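Local coordinates for amidase, hydantoinase/carbamoylase family (Paraburkholderia phymatum, PDB 6C0D), which probably hydrolyses N-carbamoyl-L-amino acids as a metal-dependent, homodimeric member of the peptidase M20 family, at residues R76-H89 with R186-E198. Sequence-based numbering, arbitrary orientation.
Sequences RSRKPGPALVIGSH and RKRQRAYLEPHIE. With ZN (zinc ion), chain B.
Two parallel strands of the M20 catalytic domain, 83-88 and 189-198, run side by side to a zinc site, where His-89 and His-196 both bind the metal through NE2. The zinc lies 2.1 Å from His-89 NE2; Asp-100 and two waters complete its shell. The His-196 ring is fixed by ND1, which donates to Ile-197 O in the ring plane. Just before the metal, Ser-88 OG donates to Glu-194 OE2 (2.8 Å), meeting it from above the carboxylate plane. Tyr-192 OH donates to Glu-194 OE1, so both carboxylate oxygens are held. Along the strands, Val-85 bonds the other strand through both its N and its O: N donates to Ala-191 O at 2.9 Å and O accepts from Leu-193 N. Val-85 CG1 sits at the edge of the Tyr-192 ring. At the far end, Arg-188, with CG anti to the backbone N (chi1 172°) and its chain extended to NE, lays its guanidinium between Ala-83 CB and the stacked guanidinium of Arg-76, centres 4.0 Å apart and planes at 29°. A salt bridge from Arg-188 to Asp-127 probably offsets the like charges. Strand 125-130 flanks 83-88, strand 378-384 flanks 189-198, and helix 102-117 covers Ile-86 and Pro-195.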
ATOM      1  N   ARG A  76     -29.482   1.655  39.167  1.00 21.26           N
ATOM      2  CA  ARG A  76     -28.945   2.133  40.436  1.00 20.96           C
ATOM      3  C   ARG A  76     -29.549   1.316  41.572  1.00 24.17           C
ATOM      4  O   ARG A  76     -30.764   1.102  41.613  1.00 23.78           O
ATOM      5  CB  ARG A  76     -29.270   3.615  40.615  1.00 22.74           C
ATOM      6  CG  ARG A  76     -28.590   4.334  41.795  1.00 22.33           C
ATOM      7  CD  ARG A  76     -29.045   5.796  41.785  1.00 26.20           C
ATOM      8  NE  ARG A  76     -28.381   6.651  42.775  1.00 30.61           N
ATOM      9  CZ  ARG A  76     -28.875   6.913  43.984  1.00 40.56           C
ATOM     10  NH1 ARG A  76     -30.019   6.353  44.365  1.00 33.71           N
ATOM     11  NH2 ARG A  76     -28.232   7.733  44.815  1.00 31.30           N
ATOM     12  N   SER A  77     -28.701   0.844  42.475  1.00 22.02           N
ATOM     13  CA  SER A  77     -29.202   0.181  43.671  1.00 21.04           C
ATOM     14  C   SER A  77     -30.153   1.094  44.453  1.00 24.69           C
ATOM     15  O   SER A  77     -30.015   2.325  44.466  1.00 23.18           O
ATOM     16  CB  SER A  77     -28.022  -0.234  44.555  1.00 24.56           C
ATOM     17  OG  SER A  77     -28.450  -0.918  45.722  1.00 22.87           O
ATOM     18  N   ARG A  78     -31.145   0.485  45.110  1.00 23.03           N
ATOM     19  CA  ARG A  78     -31.998   1.237  46.024  0.53 23.69           C
ATOM     20  C   ARG A  78     -31.498   1.196  47.465  1.00 26.19           C
ATOM     21  O   ARG A  78     -32.096   1.841  48.336  1.00 28.44           O
ATOM     22  CB  ARG A  78     -33.440   0.719  45.951  0.53 25.54           C
ATOM     23  CG  ARG A  78     -33.981   0.627  44.530  0.53 29.35           C
ATOM     24  CD  ARG A  78     -35.432   0.153  44.518  0.53 33.30           C
ATOM     25  NE  ARG A  78     -35.948  -0.053  43.168  0.53 33.25           N
ATOM     26  CZ  ARG A  78     -36.586   0.874  42.460  0.53 36.31           C
ATOM     27  NH1 ARG A  78     -36.781   2.082  42.975  0.53 34.39           N
ATOM     28  NH2 ARG A  78     -37.030   0.591  41.239  0.53 35.79           N
ATOM     29  N   LYS A  79     -30.415   0.497  47.725  1.00 24.35           N
ATOM     30  CA  LYS A  79     -29.864   0.330  49.060  1.00 22.11           C
ATOM     31  C   LYS A  79     -28.992   1.525  49.446  1.00 24.64           C
ATOM     32  O   LYS A  79     -28.386   2.157  48.581  1.00 25.88           O
ATOM     33  CB  LYS A  79     -29.038  -0.954  49.108  1.00 21.42           C
ATOM     34  CG  LYS A  79     -29.924  -2.203  48.992  1.00 25.07           C
ATOM     35  CD  LYS A  79     -29.179  -3.395  48.436  1.00 21.92           C
ATOM     36  CE  LYS A  79     -30.185  -4.555  48.179  1.00 22.04           C
ATOM     37  NZ  LYS A  79     -29.466  -5.709  47.526  1.00 20.65           N
ATOM     38  N   PRO A  80     -28.918   1.848  50.732  1.00 23.13           N
ATOM     39  CA  PRO A  80     -28.138   3.008  51.184  1.00 23.24           C
ATOM     40  C   PRO A  80     -26.652   2.666  51.243  1.00 22.58           C
ATOM     41  O   PRO A  80     -26.250   1.532  51.023  1.00 23.02           O
ATOM     42  CB  PRO A  80     -28.703   3.274  52.577  1.00 25.65           C
ATOM     43  CG  PRO A  80     -29.122   1.929  53.065  1.00 30.53           C
ATOM     44  CD  PRO A  80     -29.624   1.188  51.853  1.00 29.15           C
ATOM     45  N   GLY A  81     -25.835   3.682  51.548  1.00 24.68           N
ATOM     46  CA  GLY A  81     -24.421   3.467  51.771  1.00 26.17           C
ATOM     47  C   GLY A  81     -23.587   3.443  50.503  1.00 24.25           C
ATOM     48  O   GLY A  81     -24.074   3.729  49.405  1.00 22.68           O
ATOM     49  N   PRO A  82     -22.308   3.086  50.631  1.00 21.60           N
ATOM     50  CA  PRO A  82     -21.406   3.139  49.473  1.00 20.62           C
ATOM     51  C   PRO A  82     -21.716   2.050  48.468  1.00 20.54           C
ATOM     52  O   PRO A  82     -22.098   0.934  48.828  1.00 19.07           O
ATOM     53  CB  PRO A  82     -20.016   2.925  50.089  1.00 25.43           C
ATOM     54  CG  PRO A  82     -20.284   2.143  51.343  1.00 24.28           C
ATOM     55  CD  PRO A  82     -21.620   2.647  51.859  1.00 22.85           C
ATOM     56  N   ALA A  83     -21.470   2.367  47.197  1.00 18.36           N
ATOM     57  CA  ALA A  83     -21.871   1.504  46.096  1.00 16.78           C
ATOM     58  C   ALA A  83     -20.666   1.067  45.275  1.00 17.81           C
ATOM     59  O   ALA A  83     -19.704   1.818  45.082  1.00 17.79           O
ATOM     60  CB  ALA A  83     -22.879   2.213  45.176  1.00 19.13           C
ATOM     61  N   LEU A  84     -20.745  -0.161  44.795  1.00 16.04           N
ATOM     62  CA  LEU A  84     -19.858  -0.688  43.774  1.00 18.37           C
ATOM     63  C   LEU A  84     -20.601  -0.668  42.442  1.00 19.56           C
ATOM     64  O   LEU A  84     -21.714  -1.183  42.353  1.00 18.57           O
ATOM     65  CB  LEU A  84     -19.446  -2.119  44.139  1.00 14.29           C
ATOM     66  CG  LEU A  84     -18.777  -2.954  43.026  1.00 16.36           C
ATOM     67  CD1 LEU A  84     -17.429  -2.349  42.701  1.00 17.12           C
ATOM     68  CD2 LEU A  84     -18.612  -4.385  43.543  1.00 17.33           C
ATOM     69  N   VAL A  85     -19.987  -0.094  41.409  1.00 17.62           N
ATOM     70  CA  VAL A  85     -20.561  -0.063  40.062  1.00 17.24           C
ATOM     71  C   VAL A  85     -19.902  -1.169  39.243  1.00 15.90           C
ATOM     72  O   VAL A  85     -18.670  -1.265  39.212  1.00 17.26           O
ATOM     73  CB  VAL A  85     -20.339   1.308  39.393  1.00 17.39           C
ATOM     74  CG1 VAL A  85     -20.993   1.358  37.995  1.00 16.03           C
ATOM     75  CG2 VAL A  85     -20.843   2.462  40.278  1.00 18.78           C
ATOM     76  N   ILE A  86     -20.703  -2.021  38.603  1.00 14.86           N
ATOM     77  CA  ILE A  86     -20.168  -3.085  37.752  1.00 15.86           C
ATOM     78  C   ILE A  86     -20.772  -2.914  36.372  1.00 18.23           C
ATOM     79  O   ILE A  86     -21.994  -2.788  36.241  1.00 18.78           O
ATOM     80  CB  ILE A  86     -20.494  -4.493  38.295  1.00 14.00           C
ATOM     81  CG1 ILE A  86     -20.167  -4.581  39.788  1.00 16.88           C
ATOM     82  CG2 ILE A  86     -19.742  -5.557  37.457  1.00 17.02           C
ATOM     83  CD1 ILE A  86     -20.604  -5.898  40.426  1.00 18.20           C
ATOM     84  N   GLY A  87     -19.939  -2.931  35.342  1.00 20.13           N
ATOM     85  CA  GLY A  87     -20.539  -2.810  34.029  1.00 26.13           C
ATOM     86  C   GLY A  87     -19.537  -2.943  32.909  1.00 22.94           C
ATOM     87  O   GLY A  87     -18.401  -3.363  33.109  1.00 18.06           O
ATOM     88  N   SER A  88     -20.004  -2.597  31.715  1.00 17.69           N
ATOM     89  CA  SER A  88     -19.190  -2.571  30.509  1.00 19.62           C
ATOM     90  C   SER A  88     -20.017  -1.854  29.456  1.00 21.10           C
ATOM     91  O   SER A  88     -20.722  -0.899  29.797  1.00 23.10           O
ATOM     92  CB  SER A  88     -18.794  -3.985  30.067  1.00 19.01           C
ATOM     93  OG  SER A  88     -17.805  -3.931  29.056  1.00 20.34           O
ATOM     94  N   HIS A  89     -19.958  -2.294  28.193  1.00 22.90           N
ATOM     95  CA  HIS A  89     -20.757  -1.698  27.125  1.00 22.57           C
ATOM     96  C   HIS A  89     -21.533  -2.796  26.410  1.00 25.63           C
ATOM     97  O   HIS A  89     -21.131  -3.954  26.411  1.00 26.23           O
ATOM     98  CB  HIS A  89     -19.870  -0.950  26.117  1.00 22.81           C
ATOM     99  CG  HIS A  89     -18.849  -1.831  25.462  1.00 28.18           C
ATOM    100  ND1 HIS A  89     -19.007  -2.344  24.191  1.00 30.66           N
ATOM    101  CD2 HIS A  89     -17.669  -2.320  25.921  1.00 22.97           C
ATOM    102  CE1 HIS A  89     -17.958  -3.091  23.884  1.00 27.25           C
ATOM    103  NE2 HIS A  89     -17.132  -3.093  24.918  1.00 26.22           N
ATOM    104  N   ARG A 186     -19.383  10.886  43.497  1.00 28.65           N
ATOM    105  CA  ARG A 186     -18.152  10.426  44.130  1.00 33.37           C
ATOM    106  C   ARG A 186     -18.309  10.144  45.624  1.00 31.16           C
ATOM    107  O   ARG A 186     -17.519   9.374  46.176  1.00 33.14           O
ATOM    108  CB  ARG A 186     -17.041  11.458  43.911  1.00 42.33           C
ATOM    109  CG  ARG A 186     -16.534  11.485  42.476  1.00 47.57           C
ATOM    110  CD  ARG A 186     -16.009  12.872  42.085  1.00 55.70           C
ATOM    111  NE  ARG A 186     -15.561  12.923  40.689  1.00 50.73           N
ATOM    112  CZ  ARG A 186     -16.354  13.182  39.650  1.00 50.84           C
ATOM    113  NH1 ARG A 186     -17.649  13.414  39.831  1.00 47.79           N
ATOM    114  NH2 ARG A 186     -15.852  13.204  38.422  1.00 48.96           N
ATOM    115  N   LYS A 187     -19.284  10.756  46.302  1.00 27.19           N
ATOM    116  CA  LYS A 187     -19.482  10.402  47.704  1.00 28.00           C
ATOM    117  C   LYS A 187     -20.087   9.004  47.851  1.00 28.30           C
ATOM    118  O   LYS A 187     -19.769   8.293  48.811  1.00 30.10           O
ATOM    119  CB  LYS A 187     -20.370  11.436  48.399  1.00 30.74           C
ATOM    120  N   ARG A 188     -20.940   8.590  46.910  1.00 23.10           N
ATOM    121  CA  ARG A 188     -21.656   7.316  46.986  1.00 20.38           C
ATOM    122  C   ARG A 188     -20.954   6.178  46.244  1.00 23.70           C
ATOM    123  O   ARG A 188     -20.796   5.087  46.800  1.00 22.16           O
ATOM    124  CB  ARG A 188     -23.083   7.501  46.441  1.00 22.42           C
ATOM    125  CG  ARG A 188     -23.887   6.217  46.269  1.00 22.47           C
ATOM    126  CD  ARG A 188     -25.333   6.484  45.821  1.00 25.49           C
ATOM    127  NE  ARG A 188     -25.983   5.192  45.680  1.00 23.13           N
ATOM    128  CZ  ARG A 188     -25.849   4.408  44.612  1.00 22.79           C
ATOM    129  NH1 ARG A 188     -26.407   3.203  44.601  1.00 20.89           N
ATOM    130  NH2 ARG A 188     -25.155   4.821  43.552  1.00 21.80           N
ATOM    131  N   GLN A 189     -20.553   6.394  44.985  1.00 19.39           N
ATOM    132  CA  GLN A 189     -19.985   5.345  44.131  1.00 21.07           C
ATOM    133  C   GLN A 189     -18.476   5.301  44.334  1.00 21.54           C
ATOM    134  O   GLN A 189     -17.754   6.203  43.896  1.00 24.07           O
ATOM    135  CB  GLN A 189     -20.369   5.613  42.676  1.00 20.27           C
ATOM    136  CG  GLN A 189     -21.882   5.418  42.478  1.00 21.56           C
ATOM    137  CD  GLN A 189     -22.452   6.147  41.281  1.00 25.29           C
ATOM    138  OE1 GLN A 189     -22.072   7.278  41.000  1.00 23.55           O
ATOM    139  NE2 GLN A 189     -23.380   5.498  40.568  1.00 19.13           N
ATOM    140  N   ARG A 190     -17.994   4.258  45.009  1.00 15.80           N
ATOM    141  CA  ARG A 190     -16.614   4.276  45.470  0.53 16.38           C
ATOM    142  C   ARG A 190     -15.703   3.299  44.744  1.00 16.53           C
ATOM    143  O   ARG A 190     -14.490   3.326  44.990  1.00 17.76           O
ATOM    144  CB  ARG A 190     -16.544   3.993  46.974  0.53 20.96           C
ATOM    145  CG  ARG A 190     -17.194   5.073  47.845  0.53 17.56           C
ATOM    146  CD  ARG A 190     -16.630   6.459  47.563  0.53 27.45           C
ATOM    147  NE  ARG A 190     -15.171   6.511  47.613  0.53 35.72           N
ATOM    148  CZ  ARG A 190     -14.413   7.046  46.661  0.53 46.15           C
ATOM    149  NH1 ARG A 190     -14.976   7.581  45.588  0.53 31.71           N
ATOM    150  NH2 ARG A 190     -13.093   7.056  46.784  0.53 53.55           N
ATOM    151  N   ALA A 191     -16.235   2.478  43.845  1.00 17.16           N
ATOM    152  CA  ALA A 191     -15.400   1.519  43.125  1.00 18.59           C
ATOM    153  C   ALA A 191     -16.125   1.093  41.863  1.00 15.52           C
ATOM    154  O   ALA A 191     -17.355   1.102  41.817  1.00 16.79           O
ATOM    155  CB  ALA A 191     -15.088   0.289  43.981  1.00 19.41           C
ATOM    156  N   TYR A 192     -15.345   0.720  40.841  1.00 18.04           N
ATOM    157  CA  TYR A 192     -15.883   0.267  39.559  1.00 16.45           C
ATOM    158  C   TYR A 192     -15.179  -1.025  39.155  1.00 17.16           C
ATOM    159  O   TYR A 192     -13.948  -1.100  39.218  1.00 16.11           O
ATOM    160  CB  TYR A 192     -15.683   1.347  38.476  1.00 14.73           C
ATOM    161  CG  TYR A 192     -16.061   0.909  37.071  1.00 17.19           C
ATOM    162  CD1 TYR A 192     -15.090   0.711  36.094  1.00 17.12           C
ATOM    163  CD2 TYR A 192     -17.390   0.701  36.729  1.00 17.47           C
ATOM    164  CE1 TYR A 192     -15.445   0.310  34.796  1.00 16.86           C
ATOM    165  CE2 TYR A 192     -17.755   0.282  35.456  1.00 17.75           C
ATOM    166  CZ  TYR A 192     -16.770   0.102  34.491  1.00 19.96           C
ATOM    167  OH  TYR A 192     -17.140  -0.273  33.223  1.00 21.38           O
ATOM    168  N   LEU A 193     -15.949  -2.042  38.751  1.00 15.53           N
ATOM    169  CA  LEU A 193     -15.389  -3.304  38.261  1.00 14.46           C
ATOM    170  C   LEU A 193     -15.899  -3.553  36.843  1.00 17.14           C
ATOM    171  O   LEU A 193     -17.115  -3.560  36.622  1.00 15.89           O
ATOM    172  CB  LEU A 193     -15.807  -4.457  39.187  1.00 16.91           C
ATOM    173  CG  LEU A 193     -15.694  -5.905  38.657  1.00 18.04           C
ATOM    174  CD1 LEU A 193     -14.263  -6.271  38.268  1.00 18.83           C
ATOM    175  CD2 LEU A 193     -16.266  -6.886  39.688  1.00 22.70           C
ATOM    176  N   GLU A 194     -14.986  -3.753  35.887  1.00 16.09           N
ATOM    177  CA  GLU A 194     -15.379  -4.092  34.513  1.00 14.01           C
ATOM    178  C   GLU A 194     -14.838  -5.459  34.113  1.00 14.94           C
ATOM    179  O   GLU A 194     -13.657  -5.578  33.737  1.00 16.03           O
ATOM    180  CB  GLU A 194     -14.902  -3.029  33.511  1.00 15.24           C
ATOM    181  CG  GLU A 194     -15.374  -3.387  32.079  1.00 18.50           C
ATOM    182  CD  GLU A 194     -15.334  -2.219  31.108  1.00 25.06           C
ATOM    183  OE1 GLU A 194     -15.004  -1.085  31.524  1.00 20.28           O
ATOM    184  OE2 GLU A 194     -15.649  -2.450  29.918  1.00 22.12           O
ATOM    185  N   PRO A 195     -15.655  -6.511  34.118  1.00 15.09           N
ATOM    186  CA  PRO A 195     -15.215  -7.779  33.514  1.00 13.98           C
ATOM    187  C   PRO A 195     -15.224  -7.646  31.999  1.00 18.76           C
ATOM    188  O   PRO A 195     -16.058  -6.940  31.432  1.00 19.77           O
ATOM    189  CB  PRO A 195     -16.277  -8.792  33.975  1.00 15.67           C
ATOM    190  CG  PRO A 195     -17.112  -8.049  35.071  1.00 15.65           C
ATOM    191  CD  PRO A 195     -17.026  -6.601  34.647  1.00 16.96           C
ATOM    192  N   HIS A 196     -14.296  -8.335  31.336  1.00 15.64           N
ATOM    193  CA  HIS A 196     -14.235  -8.259  29.872  1.00 20.38           C
ATOM    194  C   HIS A 196     -13.556  -9.514  29.328  1.00 22.41           C
ATOM    195  O   HIS A 196     -12.708 -10.103  29.998  1.00 19.47           O
ATOM    196  CB  HIS A 196     -13.459  -6.990  29.456  1.00 20.05           C
ATOM    197  CG  HIS A 196     -13.774  -6.485  28.079  1.00 20.63           C
ATOM    198  ND1 HIS A 196     -13.285  -7.080  26.938  1.00 23.22           N
ATOM    199  CD2 HIS A 196     -14.493  -5.413  27.665  1.00 21.87           C
ATOM    200  CE1 HIS A 196     -13.709  -6.415  25.876  1.00 28.61           C
ATOM    201  NE2 HIS A 196     -14.447  -5.404  26.291  1.00 26.78           N
ATOM    202  N   ILE A 197     -13.896  -9.907  28.087  1.00 18.53           N
ATOM    203  CA  ILE A 197     -13.154 -10.981  27.443  1.00 19.49           C
ATOM    204  C   ILE A 197     -11.800 -10.453  26.983  1.00 23.78           C
ATOM    205  O   ILE A 197     -11.594  -9.246  26.811  1.00 24.77           O
ATOM    206  CB  ILE A 197     -13.924 -11.568  26.243  1.00 29.46           C
ATOM    207  CG1 ILE A 197     -14.145 -10.463  25.197  1.00 29.71           C
ATOM    208  CG2 ILE A 197     -15.227 -12.184  26.676  1.00 27.77           C
ATOM    209  CD1 ILE A 197     -14.414 -10.991  23.792  1.00 33.41           C
ATOM    210  N   GLU A 198     -10.881 -11.381  26.740  1.00 25.34           N
ATOM    211  CA  GLU A 198      -9.685 -11.118  25.947  1.00 35.76           C
ATOM    212  C   GLU A 198      -9.519 -12.250  24.935  1.00 42.81           C
ATOM    213  O   GLU A 198      -9.258 -13.393  25.321  1.00 35.49           O
ATOM    214  CB  GLU A 198      -8.438 -11.017  26.828  1.00 25.31           C
ATOM    215  CG  GLU A 198      -7.276 -10.487  26.024  1.00 35.76           C
ATOM    216  CD  GLU A 198      -5.907 -10.926  26.500  1.00 48.25           C
ATOM    217  OE1 GLU A 198      -5.099  -9.999  26.707  1.00 59.83           O
ATOM    218  OE2 GLU A 198      -5.612 -12.156  26.616  1.00 37.87           O
TER
HETATM  219 ZN    ZN B 501     -15.283  -4.004  24.888  0.70 26.97          ZN
HETATM  220  O   HOH W   1     -25.447   7.586  42.482  1.00 27.26           O
HETATM  221  O   HOH W   2     -29.024   3.669  46.552  1.00 36.54           O
HETATM  222  O   HOH W   3     -26.326   3.868  48.060  1.00 35.11           O
HETATM  223  O   HOH W   4     -17.313  -6.772  29.110  1.00 19.31           O
HETATM  224  O   HOH W   5     -14.059  -3.370  23.291  1.00 35.17           O
HETATM  225  O   HOH W   6     -14.311  -2.488  26.245  1.00 28.61           O